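Local coordinates for protein probable uracil-DNA glycosylase (Acanthamoeba polyphaga mimivirus, PDB 5X55) that is a probable uracil-DNA glycosylase of the UDG superfamily, built round a four-stranded parallel beta sheet flanked by helices, at residues A222-N227 with P343-V348; F292-A297 with I313-H318. All blocks are in the same frame, centred on the assembly; numbering follows the deposited sequence.

Contact 1: residues A222-N227 with P343-V348; sequences ANIYTN and PSFNSV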
loop_
_atom_site.group_PDB
_atom_site.type_symbol
_atom_site.label_atom_id
_atom_site.label_comp_id
_atom_site.label_asym_id
_atom_site.label_seq_id
_atom_site.Cartn_x
_atom_site.Cartn_y
_atom_site.Cartn_z
ATOM N N ALA A 222 2.319 15.016 0.250
ATOM C CA ALA A 222 2.525 16.350 -0.303
ATOM C C ALA A 222 3.733 16.363 -1.220
ATOM O O ALA A 222 3.725 17.022 -2.272
ATOM C CB ALA A 222 2.691 17.385 0.821
ATOM N N ASN A 223 4.774 15.613 -0.853
ATOM C CA ASN A 223 5.964 15.560 -1.693
ATOM C C ASN A 223 5.697 14.792 -2.977
ATOM O O ASN A 223 6.208 15.159 -4.046
ATOM C CB ASN A 223 7.132 14.958 -0.905
ATOM C CG ASN A 223 7.690 15.935 0.128
ATOM O OD1 ASN A 223 7.348 17.111 0.099
ATOM N ND2 ASN A 223 8.553 15.454 1.031
ATOM N N ILE A 224 4.866 13.751 -2.909
ATOM C CA ILE A 224 4.450 13.070 -4.136
ATOM C C ILE A 224 3.737 14.048 -5.069
ATOM O O ILE A 224 4.060 14.141 -6.260
ATOM C CB ILE A 224 3.570 11.851 -3.803
ATOM C CG1 ILE A 224 4.385 10.794 -3.048
ATOM C CG2 ILE A 224 2.937 11.271 -5.072
ATOM C CD1 ILE A 224 3.541 9.826 -2.241
ATOM N N TYR A 225 2.750 14.787 -4.540
ATOM C CA TYR A 225 2.060 15.811 -5.331
ATOM C C TYR A 225 3.047 16.808 -5.935
ATOM O O TYR A 225 2.941 17.172 -7.111
ATOM C CB TYR A 225 1.054 16.568 -4.462
ATOM C CG TYR A 225 -0.187 15.821 -4.042
ATOM C CD1 TYR A 225 -0.679 14.743 -4.771
ATOM C CD2 TYR A 225 -0.889 16.219 -2.908
ATOM C CE1 TYR A 225 -1.833 14.085 -4.374
ATOM C CE2 TYR A 225 -2.043 15.574 -2.510
ATOM C CZ TYR A 225 -2.504 14.507 -3.232
ATOM O OH TYR A 225 -3.648 13.887 -2.795
ATOM N N THR A 226 3.997 17.290 -5.127
ATOM C CA THR A 226 5.015 18.212 -5.632
ATOM C C THR A 226 5.740 17.616 -6.834
ATOM O O THR A 226 5.992 18.310 -7.821
ATOM C CB THR A 226 6.010 18.560 -4.507
ATOM O OG1 THR A 226 5.343 19.313 -3.484
ATOM C CG2 THR A 226 7.216 19.373 -5.022
ATOM N N ASN A 227 6.083 16.325 -6.764
ATOM C CA ASN A 227 6.723 15.650 -7.891
ATOM C C ASN A 227 5.803 15.602 -9.111
ATOM O O ASN A 227 6.247 15.835 -10.246
ATOM C CB ASN A 227 7.150 14.235 -7.475
ATOM C CG ASN A 227 7.925 13.514 -8.557
ATOM O OD1 ASN A 227 7.346 12.872 -9.439
ATOM N ND2 ASN A 227 9.247 13.616 -8.499
ATOM N N PRO A 343 18.701 7.487 -7.125
ATOM C CA PRO A 343 18.486 8.938 -7.065
ATOM C C PRO A 343 17.452 9.339 -6.026
ATOM O O PRO A 343 16.674 8.523 -5.525
ATOM C CB PRO A 343 17.997 9.283 -8.480
ATOM C CG PRO A 343 17.475 7.987 -9.036
ATOM C CD PRO A 343 18.363 6.925 -8.449
ATOM N N SER A 344 17.461 10.634 -5.707
ATOM C CA SER A 344 16.482 11.199 -4.793
ATOM C C SER A 344 15.083 11.192 -5.410
ATOM O O SER A 344 14.905 11.314 -6.626
ATOM C CB SER A 344 16.856 12.633 -4.411
ATOM O OG SER A 344 16.727 13.498 -5.514
ATOM N N PHE A 345 14.084 11.085 -4.535
ATOM C CA PHE A 345 12.700 11.036 -4.979
ATOM C C PHE A 345 12.354 12.223 -5.867
ATOM O O PHE A 345 11.735 12.054 -6.924
ATOM C CB PHE A 345 11.759 10.993 -3.771
ATOM C CG PHE A 345 10.303 10.981 -4.156
ATOM C CD1 PHE A 345 9.606 12.180 -4.358
ATOM C CD2 PHE A 345 9.648 9.770 -4.377
ATOM C CE1 PHE A 345 8.270 12.156 -4.743
ATOM C CE2 PHE A 345 8.319 9.737 -4.765
ATOM C CZ PHE A 345 7.623 10.930 -4.939
ATOM N N ASN A 346 12.725 13.431 -5.451
ATOM C CA ASN A 346 12.242 14.605 -6.169
ATOM C C ASN A 346 12.965 14.849 -7.491
ATOM O O ASN A 346 12.593 15.779 -8.206
ATOM C CB ASN A 346 12.303 15.871 -5.286
ATOM C CG ASN A 346 13.723 16.268 -4.856
ATOM O OD1 ASN A 346 14.722 15.647 -5.231
ATOM N ND2 ASN A 346 13.803 17.335 -4.063
ATOM N N SER A 347 13.954 14.033 -7.847
ATOM C CA SER A 347 14.658 14.187 -9.113
ATOM C C SER A 347 14.192 13.213 -10.193
ATOM O O SER A 347 14.601 13.363 -11.345
ATOM C CB SER A 347 16.174 14.020 -8.902
ATOM O OG SER A 347 16.514 12.651 -8.742
ATOM N N VAL A 348 13.352 12.228 -9.857
ATOM C CA VAL A 348 12.904 11.199 -10.794
ATOM C C VAL A 348 11.483 11.508 -11.221
ATOM O O VAL A 348 10.647 11.923 -10.405
ATOM C CB VAL A 348 12.976 9.790 -10.170
ATOM C CG1 VAL A 348 12.499 8.728 -11.163
ATOM C CG2 VAL A 348 14.375 9.473 -9.671
HETATM O O HOH W 1 9.677 16.608 -6.928
#
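F345 reaches across to helix 219-230 and sets its ring against N223, I224 and N227, which lie on one side of that helix. Its CG is anti to the backbone N (chi1 178°), and this extends the ring away from its own short 3-10 turn and toward the helix. The far end of the ring does the touching. Its CE1 lies 3.6 Å from CB of N227. The neighbouring CZ meets CG1 of I224 at 3.8 Å. Both carbons approach the ring obliquely. The carbonyl O of N223 sits at the ring edge, near its plane, 3.7 Å from CE1 of F345. That same oxygen accepts the helical bond from N227 N.

N227 adds the polar half of the contact. Its CG is also anti to the backbone N, which carries the amide past the ring to the chain beyond. The amide and ring planes stand 57° apart. ND2 of N227 donates to O of V348 at 2.9 Å. The bond is nearly straight, 166° at the hydrogen, and V348 O lies close to the amide plane. This helps to set the rotation of the amide. O of F345 is also close to ND2 of N227, but the angle is too poor for a bond; it accepts from H350 instead. A water links the segments more loosely: it donates to N346 O, and its bond from N227 ND2 is weak.

The turn is braced internally, since S344 O accepts from both N and OG of S347. The ring of F345 also stacks on H350 and meets W295 edge-to-face. The contact thus joins helix 219-230 to the loop between strand 338-342 and helix 350-360. F351 of the latter helix touches both I224 and N227.

Contact 2: residues F292-A297 with I313-H318; sequences FVAWGA and IITSSH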
loop_
_atom_site.group_PDB
_atom_site.type_symbol
_atom_site.label_atom_id
_atom_site.label_comp_id
_atom_site.label_asym_id
_atom_site.label_seq_id
_atom_site.Cartn_x
_atom_site.Cartn_y
_atom_site.Cartn_z
ATOM N N PHE A 292 6.587 -2.028 -10.767
ATOM C CA PHE A 292 6.874 -1.928 -9.342
ATOM C C PHE A 292 7.637 -0.637 -9.078
ATOM O O PHE A 292 8.684 -0.385 -9.693
ATOM C CB PHE A 292 7.683 -3.136 -8.844
ATOM C CG PHE A 292 6.870 -4.390 -8.703
ATOM C CD1 PHE A 292 6.612 -5.190 -9.804
ATOM C CD2 PHE A 292 6.340 -4.757 -7.464
ATOM C CE1 PHE A 292 5.844 -6.345 -9.691
ATOM C CE2 PHE A 292 5.560 -5.916 -7.327
ATOM C CZ PHE A 292 5.307 -6.711 -8.450
ATOM N N VAL A 293 7.107 0.176 -8.170
ATOM C CA VAL A 293 7.705 1.444 -7.772
ATOM C C VAL A 293 8.263 1.270 -6.368
ATOM O O VAL A 293 7.508 0.991 -5.427
ATOM C CB VAL A 293 6.677 2.581 -7.822
ATOM C CG1 VAL A 293 7.297 3.856 -7.356
ATOM C CG2 VAL A 293 6.137 2.726 -9.209
ATOM N N ALA A 294 9.584 1.424 -6.226
ATOM C CA ALA A 294 10.278 1.199 -4.961
ATOM C C ALA A 294 10.771 2.540 -4.413
ATOM O O ALA A 294 11.793 3.070 -4.859
ATOM C CB ALA A 294 11.433 0.212 -5.142
ATOM N N TRP A 295 10.045 3.086 -3.439
ATOM C CA TRP A 295 10.437 4.322 -2.782
ATOM C C TRP A 295 11.046 3.979 -1.412
ATOM O O TRP A 295 10.326 3.607 -0.475
ATOM C CB TRP A 295 9.233 5.247 -2.652
ATOM C CG TRP A 295 8.674 5.805 -3.961
ATOM C CD1 TRP A 295 9.341 6.009 -5.143
ATOM C CD2 TRP A 295 7.319 6.244 -4.184
ATOM N NE1 TRP A 295 8.479 6.552 -6.086
ATOM C CE2 TRP A 295 7.237 6.702 -5.519
ATOM C CE3 TRP A 295 6.171 6.295 -3.378
ATOM C CZ2 TRP A 295 6.059 7.195 -6.066
ATOM C CZ3 TRP A 295 4.988 6.799 -3.927
ATOM C CH2 TRP A 295 4.945 7.233 -5.261
ATOM N N GLY A 296 12.369 4.114 -1.295
ATOM C CA GLY A 296 13.069 3.768 -0.078
ATOM C C GLY A 296 13.636 2.354 -0.102
ATOM O O GLY A 296 13.306 1.514 -0.947
ATOM N N ALA A 297 14.511 2.092 0.870
ATOM C CA ALA A 297 15.303 0.862 0.865
ATOM C C ALA A 297 14.457 -0.367 1.180
ATOM O O ALA A 297 14.658 -1.438 0.592
ATOM C CB ALA A 297 16.456 0.993 1.863
ATOM N N ILE A 313 10.856 -2.267 -12.712
ATOM C CA ILE A 313 11.078 -1.790 -11.344
ATOM C C ILE A 313 11.732 -0.414 -11.383
ATOM O O ILE A 313 12.813 -0.248 -11.964
ATOM C CB ILE A 313 11.940 -2.759 -10.523
ATOM C CG1 ILE A 313 11.329 -4.168 -10.533
ATOM C CG2 ILE A 313 12.069 -2.241 -9.101
ATOM C CD1 ILE A 313 12.232 -5.243 -9.964
ATOM N N ILE A 314 11.101 0.554 -10.725
ATOM C CA ILE A 314 11.533 1.954 -10.679
ATOM C C ILE A 314 11.895 2.254 -9.237
ATOM O O ILE A 314 11.057 2.071 -8.342
ATOM C CB ILE A 314 10.420 2.909 -11.142
ATOM C CG1 ILE A 314 10.007 2.647 -12.586
ATOM C CG2 ILE A 314 10.835 4.355 -10.977
ATOM C CD1 ILE A 314 8.725 3.422 -12.960
ATOM N N THR A 315 13.122 2.727 -9.007
ATOM C CA THR A 315 13.657 2.855 -7.659
ATOM C C THR A 315 14.197 4.255 -7.404
ATOM O O THR A 315 14.918 4.812 -8.233
ATOM C CB THR A 315 14.776 1.827 -7.408
ATOM O OG1 THR A 315 14.306 0.518 -7.742
ATOM C CG2 THR A 315 15.151 1.828 -5.963
ATOM N N SER A 316 13.885 4.795 -6.236
ATOM C CA SER A 316 14.460 6.055 -5.787
ATOM C C SER A 316 14.402 6.083 -4.266
ATOM O O SER A 316 13.980 5.117 -3.627
ATOM C CB SER A 316 13.699 7.238 -6.373
ATOM O OG SER A 316 12.460 7.363 -5.690
ATOM N N SER A 317 14.802 7.212 -3.684
ATOM C CA SER A 317 14.609 7.380 -2.253
ATOM C C SER A 317 13.134 7.652 -1.942
ATOM O O SER A 317 12.310 7.936 -2.822
ATOM C CB SER A 317 15.474 8.519 -1.708
ATOM O OG SER A 317 14.850 9.785 -1.917
ATOM N N HIS A 318 12.828 7.593 -0.651
ATOM C CA HIS A 318 11.471 7.757 -0.162
ATOM C C HIS A 318 11.056 9.230 -0.185
ATOM O O HIS A 318 11.885 10.122 0.038
ATOM C CB HIS A 318 11.382 7.212 1.262
ATOM C CG HIS A 318 9.984 7.035 1.778
ATOM N ND1 HIS A 318 9.266 8.063 2.349
ATOM C CD2 HIS A 318 9.193 5.938 1.854
ATOM C CE1 HIS A 318 8.089 7.612 2.745
ATOM N NE2 HIS A 318 8.014 6.329 2.448
#
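Strands 291-295 and 312-316 are the two parallel strands of a beta-alpha-beta unit, and their backbones pair directly here. I314 N donates to F292 O at 2.8 Å, and A294 N to I314 O at 2.7 Å. The ladder continues from S316 N to A294 O. G296 N extends it past the end of its strand, reaching S316 O at 3.0 Å with a nearly straight bond of 178°. The axes of the short strand segments come within 4.6 Å of each other.

Helix 297-303 makes the crossover between the strands, and G296 is its N-cap. C303 of this helix touches F292, A294 and I313 on one face of the sheet. There CB of F292 meets CG1 of I313 at 4.1 Å. V293, W295, I314 and S316 point to the other face, where helix 350-360 packs. On that side CG1 of V293 lies over one face of the W295 indole, offset toward its rim. OG of S316 approaches CD1 of W295 obliquely at 3.4 Å, while donating to S317 O. Beyond the strands, H318 presents the edge of its imidazole to W295 O, 3.5 Å from CD2, and its ND1 bonds to S320 N.

The two contacts lie side by side, with centres about 11 Å apart, and meet through aromatic side chains. CE2 of F345 in contact 1 packs 3.3 Å from CE2 of W295 in contact 2. H350 also meets W295 edge-to-face. S317 joins the segments with both backbone and side chain: its N is probably hydrogen-bonded to P343 O at 2.9 Å, and its OG probably accepts from F345 N at 3.0 Å while also bonding to S323 O. In sequence, both segments of contact 2 fall between 222-227 and 343-348. Through F345, the strand pair is joined to helix 219-230. H318 begins the HPSP motif, which in related glycosylases lies at the active site, so contact 2 probably leads into that region.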